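Local structure of glutaconate coenzyme a-transferase (Acidaminococcus fermentans, 1POI) at residues 20-25 with 29-34; 175-180 with 188-193; 303-308 with 312-317. The protein catalyses the transfer of coenzyme A from acetyl-CoA to glutaconate and (R)-2-hydroxyglutarate, a step in the fermentative breakdown of glutamate. One frame throughout, in Å; residues are numbered along the deposited sequence.

Contact 1 of 3, residues 20-25 with 29-34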
loop_
_atom_site.group_PDB
_atom_site.type_symbol
_atom_site.label_atom_id
_atom_site.label_comp_id
_atom_site.label_asym_id
_atom_site.label_seq_id
_atom_site.Cartn_x
_atom_site.Cartn_y
_atom_site.Cartn_z
ATOM N N ILE A 20 15.094 28.825 19.205
ATOM C CA ILE A 20 14.508 27.995 18.144
ATOM C C ILE A 20 15.105 26.599 18.122
ATOM O O ILE A 20 16.111 26.314 18.789
ATOM C CB ILE A 20 14.780 28.571 16.724
ATOM C CG1 ILE A 20 16.282 28.729 16.501
ATOM C CG2 ILE A 20 14.034 29.860 16.499
ATOM C CD1 ILE A 20 16.620 29.068 15.089
ATOM N N ALA A 21 14.449 25.731 17.361
ATOM C CA ALA A 21 14.899 24.361 17.150
ATOM C C ALA A 21 14.553 23.995 15.688
ATOM O O ALA A 21 13.425 24.219 15.201
ATOM C CB ALA A 21 14.248 23.410 18.141
ATOM N N LEU A 22 15.568 23.533 14.967
ATOM C CA LEU A 22 15.402 23.161 13.566
ATOM C C LEU A 22 15.422 21.644 13.436
ATOM O O LEU A 22 16.262 20.972 14.045
ATOM C CB LEU A 22 16.514 23.796 12.714
ATOM C CG LEU A 22 16.534 25.337 12.685
ATOM C CD1 LEU A 22 17.870 25.835 12.214
ATOM C CD2 LEU A 22 15.423 25.907 11.815
ATOM N N GLY A 23 14.454 21.114 12.697
ATOM C CA GLY A 23 14.379 19.682 12.487
ATOM C C GLY A 23 15.429 19.125 11.534
ATOM O O GLY A 23 16.347 19.854 11.128
ATOM N N GLY A 24 15.319 17.827 11.221
ATOM C CA GLY A 24 16.234 17.170 10.301
ATOM C C GLY A 24 17.566 16.778 10.892
ATOM O O GLY A 24 17.905 17.211 11.981
ATOM N N PHE A 25 18.323 15.966 10.157
ATOM C CA PHE A 25 19.632 15.469 10.582
ATOM C C PHE A 25 20.612 15.772 9.458
ATOM O O PHE A 25 20.444 15.265 8.360
ATOM C CB PHE A 25 19.559 13.955 10.796
ATOM C CG PHE A 25 20.693 13.383 11.611
ATOM C CD1 PHE A 25 21.953 13.207 11.057
ATOM C CD2 PHE A 25 20.488 12.995 12.927
ATOM C CE1 PHE A 25 22.996 12.654 11.805
ATOM C CE2 PHE A 25 21.516 12.444 13.679
ATOM C CZ PHE A 25 22.772 12.276 13.114
ATOM N N ARG A 29 16.666 15.765 5.457
ATOM C CA ARG A 29 15.459 16.480 5.877
ATOM C C ARG A 29 15.589 17.750 6.748
ATOM O O ARG A 29 14.930 17.866 7.778
ATOM C CB ARG A 29 14.449 15.502 6.494
ATOM C CG ARG A 29 12.996 15.687 5.960
ATOM C CD ARG A 29 11.980 14.795 6.676
ATOM N NE ARG A 29 12.080 14.969 8.122
ATOM C CZ ARG A 29 12.598 14.055 8.939
ATOM N NH1 ARG A 29 13.021 12.907 8.451
ATOM N NH2 ARG A 29 12.881 14.343 10.200
ATOM N N LYS A 30 16.410 18.706 6.314
ATOM C CA LYS A 30 16.607 19.983 7.007
ATOM C C LYS A 30 15.601 21.043 6.472
ATOM O O LYS A 30 15.329 21.114 5.270
ATOM C CB LYS A 30 18.025 20.484 6.749
ATOM C CG LYS A 30 18.882 20.645 7.976
ATOM C CD LYS A 30 19.364 19.331 8.477
ATOM C CE LYS A 30 20.146 19.528 9.742
ATOM N NZ LYS A 30 19.267 20.163 10.778
ATOM N N PRO A 31 15.055 21.901 7.342
ATOM C CA PRO A 31 14.107 22.882 6.793
ATOM C C PRO A 31 14.789 24.101 6.118
ATOM O O PRO A 31 14.793 25.221 6.663
ATOM C CB PRO A 31 13.297 23.269 8.025
ATOM C CG PRO A 31 14.361 23.235 9.108
ATOM C CD PRO A 31 15.085 21.947 8.816
ATOM N N TYR A 32 15.302 23.899 4.902
ATOM C CA TYR A 32 15.988 24.965 4.159
ATOM C C TYR A 32 15.138 26.131 3.650
ATOM O O TYR A 32 15.509 27.279 3.861
ATOM C CB TYR A 32 16.828 24.390 3.011
ATOM C CG TYR A 32 18.198 23.950 3.465
ATOM C CD1 TYR A 32 19.196 24.875 3.683
ATOM C CD2 TYR A 32 18.477 22.619 3.732
ATOM C CE1 TYR A 32 20.421 24.498 4.163
ATOM C CE2 TYR A 32 19.705 22.240 4.215
ATOM C CZ TYR A 32 20.668 23.189 4.429
ATOM O OH TYR A 32 21.882 22.845 4.968
ATOM N N ALA A 33 14.005 25.868 3.001
ATOM C CA ALA A 33 13.185 26.981 2.504
ATOM C C ALA A 33 12.980 28.008 3.611
ATOM O O ALA A 33 13.236 29.197 3.420
ATOM C CB ALA A 33 11.844 26.491 1.998
ATOM N N ALA A 34 12.635 27.500 4.795
ATOM C CA ALA A 34 12.388 28.300 5.989
ATOM C C ALA A 34 13.637 29.028 6.449
ATOM O O ALA A 34 13.590 30.229 6.687
ATOM C CB ALA A 34 11.869 27.422 7.111
HETATM O O HOH W 1 19.324 20.487 13.418
#

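Contact 2 of 3, residues 175-180 with 188-193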
loop_
_atom_site.group_PDB
_atom_site.type_symbol
_atom_site.label_atom_id
_atom_site.label_comp_id
_atom_site.label_asym_id
_atom_site.label_seq_id
_atom_site.Cartn_x
_atom_site.Cartn_y
_atom_site.Cartn_z
ATOM N N ALA A 175 9.611 25.820 16.764
ATOM C CA ALA A 175 10.166 24.597 16.215
ATOM C C ALA A 175 9.843 24.640 14.728
ATOM O O ALA A 175 8.693 24.962 14.345
ATOM C CB ALA A 175 9.528 23.416 16.838
ATOM N N ILE A 176 10.858 24.414 13.889
ATOM C CA ILE A 176 10.645 24.411 12.436
ATOM C C ILE A 176 11.105 23.074 11.885
ATOM O O ILE A 176 12.266 22.683 12.089
ATOM C CB ILE A 176 11.385 25.574 11.738
ATOM C CG1 ILE A 176 10.864 26.918 12.292
ATOM C CG2 ILE A 176 11.139 25.515 10.233
ATOM C CD1 ILE A 176 11.787 28.090 12.113
ATOM N N ILE A 177 10.168 22.341 11.273
ATOM C CA ILE A 177 10.448 21.022 10.689
ATOM C C ILE A 177 9.876 20.845 9.256
ATOM O O ILE A 177 8.869 21.475 8.877
ATOM C CB ILE A 177 9.924 19.852 11.605
ATOM C CG1 ILE A 177 8.404 19.754 11.548
ATOM C CG2 ILE A 177 10.399 20.016 13.039
ATOM C CD1 ILE A 177 7.854 18.756 12.540
ATOM N N HIS A 178 10.511 19.983 8.465
ATOM C CA HIS A 178 10.049 19.751 7.101
ATOM C C HIS A 178 9.492 18.331 6.926
ATOM O O HIS A 178 10.169 17.355 7.219
ATOM C CB HIS A 178 11.187 19.992 6.108
ATOM C CG HIS A 178 10.738 19.956 4.688
ATOM N ND1 HIS A 178 9.951 20.944 4.144
ATOM C CD2 HIS A 178 10.819 18.986 3.755
ATOM C CE1 HIS A 178 9.550 20.577 2.942
ATOM N NE2 HIS A 178 10.064 19.390 2.683
ATOM N N ALA A 179 8.283 18.206 6.410
ATOM C CA ALA A 179 7.693 16.891 6.260
ATOM C C ALA A 179 7.143 16.669 4.857
ATOM O O ALA A 179 6.962 17.629 4.102
ATOM C CB ALA A 179 6.603 16.735 7.278
ATOM N N GLN A 180 6.831 15.415 4.519
ATOM C CA GLN A 180 6.321 15.101 3.188
ATOM C C GLN A 180 4.867 15.443 2.960
ATOM O O GLN A 180 4.492 15.810 1.849
ATOM C CB GLN A 180 6.580 13.650 2.810
ATOM C CG GLN A 180 8.045 13.313 2.675
ATOM C CD GLN A 180 8.653 13.015 4.006
ATOM O OE1 GLN A 180 8.028 13.233 5.037
ATOM N NE2 GLN A 180 9.833 12.445 4.008
ATOM N N VAL A 188 0.534 16.169 10.586
ATOM C CA VAL A 188 1.795 15.965 9.880
ATOM C C VAL A 188 2.251 14.518 9.713
ATOM O O VAL A 188 2.283 13.748 10.682
ATOM C CB VAL A 188 2.907 16.745 10.596
ATOM C CG1 VAL A 188 4.272 16.434 10.020
ATOM C CG2 VAL A 188 2.603 18.220 10.518
ATOM N N ARG A 189 2.666 14.195 8.483
ATOM C CA ARG A 189 3.160 12.873 8.089
ATOM C C ARG A 189 4.627 12.977 7.668
ATOM O O ARG A 189 4.927 13.619 6.665
ATOM C CB ARG A 189 2.378 12.363 6.872
ATOM C CG ARG A 189 1.536 11.125 7.098
ATOM C CD ARG A 189 0.704 10.813 5.856
ATOM N NE ARG A 189 -0.552 10.134 6.184
ATOM C CZ ARG A 189 -1.354 9.540 5.299
ATOM N NH1 ARG A 189 -1.044 9.512 4.005
ATOM N NH2 ARG A 189 -2.513 9.024 5.697
ATOM N N ILE A 190 5.524 12.381 8.447
ATOM C CA ILE A 190 6.945 12.343 8.135
ATOM C C ILE A 190 7.357 10.876 7.795
ATOM O O ILE A 190 7.425 10.030 8.698
ATOM C CB ILE A 190 7.798 12.737 9.345
ATOM C CG1 ILE A 190 7.484 14.165 9.803
ATOM C CG2 ILE A 190 9.289 12.554 9.019
ATOM C CD1 ILE A 190 8.300 14.570 11.046
ATOM N N TRP A 191 7.606 10.566 6.520
ATOM C CA TRP A 191 8.040 9.221 6.129
ATOM C C TRP A 191 9.518 8.985 6.558
ATOM O O TRP A 191 10.347 9.891 6.479
ATOM C CB TRP A 191 7.966 9.074 4.629
ATOM C CG TRP A 191 6.720 9.570 3.976
ATOM C CD1 TRP A 191 5.495 9.772 4.549
ATOM C CD2 TRP A 191 6.568 9.883 2.585
ATOM N NE1 TRP A 191 4.581 10.186 3.593
ATOM C CE2 TRP A 191 5.215 10.261 2.381
ATOM C CE3 TRP A 191 7.439 9.882 1.497
ATOM C CZ2 TRP A 191 4.719 10.629 1.128
ATOM C CZ3 TRP A 191 6.945 10.252 0.259
ATOM C CH2 TRP A 191 5.592 10.620 0.082
ATOM N N GLY A 192 9.854 7.775 6.985
ATOM C CA GLY A 192 11.220 7.527 7.397
ATOM C C GLY A 192 11.473 8.037 8.800
ATOM O O GLY A 192 10.545 8.459 9.460
ATOM N N GLY A 193 12.708 7.938 9.284
ATOM C CA GLY A 193 13.029 8.409 10.618
ATOM C C GLY A 193 12.668 9.873 10.822
ATOM O O GLY A 193 12.733 10.680 9.902
#

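Contact 3 of 3, residues 303-308 with 312-317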
loop_
_atom_site.group_PDB
_atom_site.type_symbol
_atom_site.label_atom_id
_atom_site.label_comp_id
_atom_site.label_asym_id
_atom_site.label_seq_id
_atom_site.Cartn_x
_atom_site.Cartn_y
_atom_site.Cartn_z
ATOM N N LYS A 303 15.252 12.718 -7.783
ATOM C CA LYS A 303 14.253 11.792 -7.298
ATOM C C LYS A 303 14.741 10.413 -6.886
ATOM O O LYS A 303 15.708 9.866 -7.419
ATOM C CB LYS A 303 13.091 11.696 -8.283
ATOM C CG LYS A 303 12.312 13.016 -8.360
ATOM C CD LYS A 303 11.118 12.961 -9.305
ATOM C CE LYS A 303 10.554 14.361 -9.484
ATOM N NZ LYS A 303 9.560 14.452 -10.592
ATOM N N VAL A 304 14.085 9.888 -5.865
ATOM C CA VAL A 304 14.387 8.581 -5.308
ATOM C C VAL A 304 13.882 7.463 -6.244
ATOM O O VAL A 304 12.845 7.614 -6.912
ATOM C CB VAL A 304 13.743 8.501 -3.876
ATOM C CG1 VAL A 304 12.982 7.202 -3.637
ATOM C CG2 VAL A 304 14.796 8.732 -2.827
ATOM N N VAL A 305 14.645 6.372 -6.334
ATOM C CA VAL A 305 14.276 5.214 -7.161
ATOM C C VAL A 305 13.624 4.190 -6.234
ATOM O O VAL A 305 14.280 3.694 -5.292
ATOM C CB VAL A 305 15.535 4.563 -7.825
ATOM C CG1 VAL A 305 15.151 3.272 -8.566
ATOM C CG2 VAL A 305 16.219 5.568 -8.787
ATOM N N PRO A 306 12.321 3.900 -6.436
ATOM C CA PRO A 306 11.574 2.939 -5.624
ATOM C C PRO A 306 12.393 1.686 -5.521
ATOM O O PRO A 306 12.960 1.245 -6.506
ATOM C CB PRO A 306 10.327 2.694 -6.457
ATOM C CG PRO A 306 10.075 3.986 -7.016
ATOM C CD PRO A 306 11.461 4.414 -7.502
ATOM N N GLY A 307 12.493 1.125 -4.333
ATOM C CA GLY A 307 13.292 -0.072 -4.181
ATOM C C GLY A 307 14.665 0.263 -3.648
ATOM O O GLY A 307 15.228 -0.483 -2.837
ATOM N N LEU A 308 15.218 1.383 -4.091
ATOM C CA LEU A 308 16.528 1.781 -3.610
ATOM C C LEU A 308 16.432 2.822 -2.497
ATOM O O LEU A 308 17.223 2.825 -1.551
ATOM C CB LEU A 308 17.368 2.312 -4.761
ATOM C CG LEU A 308 17.845 1.280 -5.775
ATOM C CD1 LEU A 308 18.561 1.991 -6.903
ATOM C CD2 LEU A 308 18.745 0.281 -5.084
ATOM N N ILE A 312 19.767 6.826 -8.301
ATOM C CA ILE A 312 20.716 6.114 -9.129
ATOM C C ILE A 312 20.188 6.397 -10.523
ATOM O O ILE A 312 18.989 6.668 -10.715
ATOM C CB ILE A 312 20.724 4.584 -8.786
ATOM C CG1 ILE A 312 22.145 4.148 -8.473
ATOM C CG2 ILE A 312 20.129 3.712 -9.907
ATOM C CD1 ILE A 312 22.748 4.865 -7.311
ATOM N N ASP A 313 21.111 6.520 -11.458
ATOM C CA ASP A 313 20.751 6.759 -12.839
ATOM C C ASP A 313 20.460 5.375 -13.418
ATOM O O ASP A 313 21.374 4.568 -13.607
ATOM C CB ASP A 313 21.925 7.400 -13.561
ATOM C CG ASP A 313 21.600 7.761 -14.976
ATOM O OD1 ASP A 313 20.436 7.569 -15.398
ATOM O OD2 ASP A 313 22.514 8.261 -15.661
ATOM N N MET A 314 19.186 5.109 -13.682
ATOM C CA MET A 314 18.759 3.813 -14.194
ATOM C C MET A 314 19.000 3.567 -15.675
ATOM O O MET A 314 18.973 2.427 -16.118
ATOM C CB MET A 314 17.294 3.570 -13.855
ATOM C CG MET A 314 17.055 3.385 -12.375
ATOM S SD MET A 314 17.935 1.959 -11.802
ATOM C CE MET A 314 16.994 0.688 -12.755
ATOM N N THR A 315 19.226 4.632 -16.435
ATOM C CA THR A 315 19.487 4.491 -17.853
ATOM C C THR A 315 20.874 3.888 -18.059
ATOM O O THR A 315 21.242 3.513 -19.168
ATOM C CB THR A 315 19.395 5.838 -18.586
ATOM O OG1 THR A 315 20.214 6.809 -17.923
ATOM C CG2 THR A 315 17.964 6.326 -18.620
ATOM N N LYS A 316 21.658 3.826 -16.994
ATOM C CA LYS A 316 22.978 3.244 -17.076
ATOM C C LYS A 316 22.976 1.970 -16.247
ATOM O O LYS A 316 24.017 1.516 -15.769
ATOM C CB LYS A 316 24.017 4.248 -16.592
ATOM C CG LYS A 316 23.971 5.513 -17.422
ATOM C CD LYS A 316 25.086 6.499 -17.120
ATOM C CE LYS A 316 24.984 7.681 -18.081
ATOM N NZ LYS A 316 26.099 8.652 -17.927
ATOM N N GLU A 317 21.786 1.390 -16.110
ATOM C CA GLU A 317 21.577 0.159 -15.359
ATOM C C GLU A 317 20.890 -0.859 -16.276
ATOM O O GLU A 317 20.066 -0.443 -17.128
ATOM C CB GLU A 317 20.691 0.437 -14.135
ATOM C CG GLU A 317 21.269 -0.021 -12.795
ATOM C CD GLU A 317 22.483 0.785 -12.339
ATOM O OE1 GLU A 317 22.625 1.970 -12.717
ATOM O OE2 GLU A 317 23.299 0.229 -11.578
ATOM O OXT GLU A 317 21.189 -2.065 -16.148
#

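Contact 1 of 3, residues 20-25 with 29-34
K30 and the backbone of G23 make the principal polar link of this contact: K30 NZ donates to G23 O over 3.0 Å. The C=O...N angle is 146°, and the donor is tilted somewhat from the carbonyl plane. The ammonium group also reaches G24 O, but at 3.5 Å from NZ to that oxygen the bond is weak. A water lies 2.7 Å from K30 NZ and is placed to bridge to L22 O; Q196 NE2 donates to both L22 O and G24 O. The lysine manages this because its chain folds back at chi2 (76°) and again at chi4, bringing CD and CE alongside the backbone of F25. Its charge is met by a salt bridge to D56, in the helix that also covers L22. The R29 guanidinium makes a salt bridge to D197, which also accepts from G24 N, and donates to G193 O.

The backbones also approach closely. R29 O lies 2.9 Å from G24 CA, and a beta carbon on G24 would run into that oxygen; the residue also has a positive phi, which favours glycine. Beside it, P31 CD rests 3.4 Å from G23 O. The neighbouring ring carbon, P31 CG, meets L22 CD2 at 3.9 Å as the two apolar groups cross. P31 is the centre of an inverse gamma turn, closed by the bond from Y32 N to K30 O, and takes the N-cap position of the following helix.

The whole illustrates a strand-loop-helix junction with a glycine-rich bend, here the opening of the beta-alpha-beta unit formed by strand 19-22, helix 32-40 and strand 46-49 in the CoA-transferase domain.

Contact 2 of 3, residues 175-180 with 188-193
Q180 and W191 supply both the firmer polar bond and the stacking of this contact. Of the polar links, W191 N donates to Q180 OE1 over 3.1 Å, approaching from above the amide, 57° out of its carbonyl plane. A second bond, from Q180 N to R189 O, is weak at 3.4 Å. The Q180 amide is held at its other end as well, since NE2 bonds to Y250 O, which probably limits its freedom to flip.

Over the indole, Q180 makes a CH-pi contact with CB and stacks its amide. Q180 CB sits over the centre of the six-membered ring of W191, 3.7 Å from its centroid, while CG lies above CE3 and CD2. A bend at chi2 (83°) then turns the amide so that it stacks nearly flat on the indole, their planes 14° apart. W191 NE1 donates to Q181 OE1, which helps set the turn of the ring. With an alanine here, Q180 CB and CG would probably lose the aromatic face they rest on, and Q181 OE1 its indole donor.

Apolar contacts continue along the strand. A179 CB touches two partners, 3.6 Å from V188 CG1 and 3.7 Å from I190 CG1, close to the carbonyl of R189. Further back, I177 CD1 and I190 CD1 meet more loosely at 4.5 Å, with D197 of helix 197-203 touching both residues and I200 touching I177.

Such an arrangement marks a change of sheet: the inner parallel strand 174-179 of the alpha/beta domain turns a corner at Q180, passes into the short strand 181-182, and is met again by the antiparallel strand 188-189 as the chain doubles back in a hairpin.

Contact 3 of 3, residues 303-308 with 312-317
I312 begins the second segment by packing its CG2 against L308 CD1 at 3.8 Å, the two side chains crossing at about a right angle. Its carbonyl takes the next contact, with V305 CG2 3.5 Å from I312 O. D313 turns away from the segment 303-308 and works locally: T315 OG1 donates to D313 OD1 over 2.6 Å, and a weak bond from T315 N to the same oxygen outlines an Asx turn. M314 points back across, its CG 4.3 Å from V305 CG1. The valine serves both neighbours because its CG1 stands anti to the backbone N (chi1 174°), directing one methyl to M314 and the other to I312. Beyond T315 the chain curls up, E317 N bonding to M314 O, before the poorly ordered carboxy terminus.

On the facing side, L308 N bonds to V305 O, closing a turn through P306 and G307. Both segments follow helix 296-300, the last helix of the chain, and lie against a second copy of the subunit: M314 packs on I214, in its strand 213-214, P306 on E213 and K303 on Y242, while V304 and I312 pack on the chain of another protein.

Overall arrangement
Contacts 1 and 2 are buried and adjoin, their centres about 10 Å apart, on the neighbouring parallel strands 19-22 and 174-179. They touch directly: G23 N probably bonds to I176 O at 2.8 Å, and the R29 guanidinium packs on I190. Contact 3 lies near the surface, its centre about 26 Å from that of contact 1 and 24 Å from that of contact 2, and touches neither. Chemistry follows place. Buried carbonyls and a buried charge are matched in contact 1, an amide and an indole share stacking and a hydrogen bond in contact 2, whereas contact 3 crosses without a hydrogen bond, mainly by apolar side chains, and faces a second copy of this subunit and a chain of another protein.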